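Local coordinates for protein peroxinectin A (Dictyostelium discoideum, PDB 6ERC) that uses hydrogen peroxide to oxidise phenolic donors, and also iodide and thiocyanate, as a secreted heme peroxidase, at residues 225-230 with 491-496. Numbering follows the deposited sequence.
Sequences TLLLRD and AEVIKR
Leu226 meets Ile494 where helix 218-241 crosses helix 490-497. CD1 of Leu226 is 4.0 Å from CG1 of Ile494. Ile345 of helix 342-350 touches both side chains. The local axes cross at 71° and approach to 9.6 Å. Leu227 adds a looser apolar contact, its CD2 4.3 Å from CG1 of Val493, and also packs on Ile262 of helix 247-275. One turn on from Leu226, Asp230 forms a salt bridge at the edge of the Arg496 guanidinium. Its CG is turned anti to the backbone N (chi1 -157°), which carries the carboxylate across to Arg496 and sets CG against CG1 of Val493. NH2 of Arg496 bonds to both oxygens on their syn sides, 2.9 Å to OD2 and 3.0 Å to OD1 of Asp230. OD2 lies in the guanidinium plane; OD1 is tilted from it but takes the straighter bond. NE of Arg496 adds a weak bond to OD1. The carboxylate and guanidinium planes are 19° apart. CG2 of Val493 lies above one guanidinium face, offset toward its rim. OD1 also pairs with Arg233, and NH1 of Arg496 bonds to O of Glu486. With an alanine here in place of the aspartate, Arg496 and Arg233 would probably be left close together without the carboxylate they share. The contact thus joins apolar packing to a buried carboxylate whose charge is probably balanced by two arginines.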
# COMPACT_ATOMS: atom_id res chain seq x y z
N THR A 225 -4.16 4.48 -14.63
CA THR A 225 -4.60 4.82 -15.98
C THR A 225 -5.83 4.01 -16.38
O THR A 225 -6.82 4.58 -16.86
CB THR A 225 -3.45 4.57 -16.97
OG1 THR A 225 -2.31 5.34 -16.58
CG2 THR A 225 -3.86 4.96 -18.38
N LEU A 226 -5.80 2.70 -16.18
CA LEU A 226 -6.88 1.85 -16.67
C LEU A 226 -8.19 2.18 -15.97
O LEU A 226 -9.25 2.20 -16.61
CB LEU A 226 -6.53 0.37 -16.48
CG LEU A 226 -5.27 -0.14 -17.19
CD1 LEU A 226 -5.21 -1.66 -17.12
CD2 LEU A 226 -5.18 0.32 -18.64
N LEU A 227 -8.16 2.44 -14.67
CA LEU A 227 -9.39 2.78 -13.96
C LEU A 227 -9.89 4.16 -14.34
O LEU A 227 -11.09 4.44 -14.24
CB LEU A 227 -9.18 2.67 -12.45
CG LEU A 227 -8.94 1.27 -11.90
CD1 LEU A 227 -8.82 1.31 -10.38
CD2 LEU A 227 -10.04 0.30 -12.32
N LEU A 228 -8.99 5.05 -14.77
CA LEU A 228 -9.42 6.32 -15.32
C LEU A 228 -10.09 6.13 -16.67
O LEU A 228 -11.15 6.71 -16.94
CB LEU A 228 -8.23 7.27 -15.44
CG LEU A 228 -7.63 7.83 -14.15
CD1 LEU A 228 -6.34 8.58 -14.45
CD2 LEU A 228 -8.61 8.74 -13.43
N ARG A 229 -9.49 5.30 -17.53
CA ARG A 229 -10.13 4.97 -18.81
C ARG A 229 -11.49 4.33 -18.58
O ARG A 229 -12.48 4.72 -19.21
CB ARG A 229 -9.23 4.03 -19.61
CG ARG A 229 -7.94 4.66 -20.09
CD ARG A 229 -7.07 3.63 -20.80
NE ARG A 229 -5.82 4.20 -21.28
CZ ARG A 229 -4.89 3.52 -21.93
NH1 ARG A 229 -5.06 2.23 -22.19
NH2 ARG A 229 -3.78 4.12 -22.33
N ASP A 230 -11.55 3.34 -17.69
CA ASP A 230 -12.82 2.69 -17.38
C ASP A 230 -13.83 3.68 -16.82
O ASP A 230 -15.03 3.52 -17.02
CB ASP A 230 -12.58 1.54 -16.40
CG ASP A 230 -13.68 0.49 -16.46
OD1 ASP A 230 -13.97 -0.00 -17.56
OD2 ASP A 230 -14.23 0.14 -15.39
N ALA A 491 -9.19 -8.94 -14.87
CA ALA A 491 -8.71 -9.29 -16.20
C ALA A 491 -9.57 -8.66 -17.28
O ALA A 491 -9.05 -8.22 -18.31
CB ALA A 491 -8.68 -10.81 -16.36
N GLU A 492 -10.89 -8.62 -17.07
CA GLU A 492 -11.78 -8.05 -18.08
C GLU A 492 -11.72 -6.53 -18.09
O GLU A 492 -11.91 -5.92 -19.15
CB GLU A 492 -13.21 -8.53 -17.84
CG GLU A 492 -13.45 -9.97 -18.26
CD GLU A 492 -13.21 -10.20 -19.74
OE1 GLU A 492 -13.31 -9.23 -20.52
OE2 GLU A 492 -12.90 -11.35 -20.13
N VAL A 493 -11.47 -5.89 -16.95
CA VAL A 493 -11.25 -4.45 -16.95
C VAL A 493 -10.03 -4.11 -17.80
O VAL A 493 -10.02 -3.09 -18.51
CB VAL A 493 -11.09 -3.93 -15.50
CG1 VAL A 493 -10.81 -2.44 -15.50
CG2 VAL A 493 -12.34 -4.24 -14.68
N ILE A 494 -9.00 -4.95 -17.75
CA ILE A 494 -7.80 -4.71 -18.55
C ILE A 494 -8.15 -4.73 -20.03
O ILE A 494 -7.74 -3.85 -20.79
CB ILE A 494 -6.72 -5.76 -18.21
CG1 ILE A 494 -6.18 -5.52 -16.80
CG2 ILE A 494 -5.57 -5.71 -19.21
CD1 ILE A 494 -5.40 -6.69 -16.22
N LYS A 495 -8.90 -5.74 -20.46
CA LYS A 495 -9.28 -5.85 -21.86
C LYS A 495 -10.13 -4.66 -22.29
O LYS A 495 -9.92 -4.08 -23.36
CB LYS A 495 -10.04 -7.15 -22.09
CG LYS A 495 -9.24 -8.41 -21.78
CD LYS A 495 -10.12 -9.64 -21.82
CE LYS A 495 -9.36 -10.91 -21.47
NZ LYS A 495 -10.24 -12.11 -21.52
N ARG A 496 -11.11 -4.28 -21.46
CA ARG A 496 -11.97 -3.15 -21.77
C ARG A 496 -11.18 -1.86 -21.97
O ARG A 496 -11.61 -0.98 -22.74
CB ARG A 496 -13.00 -2.95 -20.66
CG ARG A 496 -14.31 -3.66 -20.90
CD ARG A 496 -14.97 -4.13 -19.61
NE ARG A 496 -14.85 -3.18 -18.51
CZ ARG A 496 -15.59 -3.23 -17.40
NH1 ARG A 496 -16.50 -4.19 -17.25
NH2 ARG A 496 -15.42 -2.33 -16.45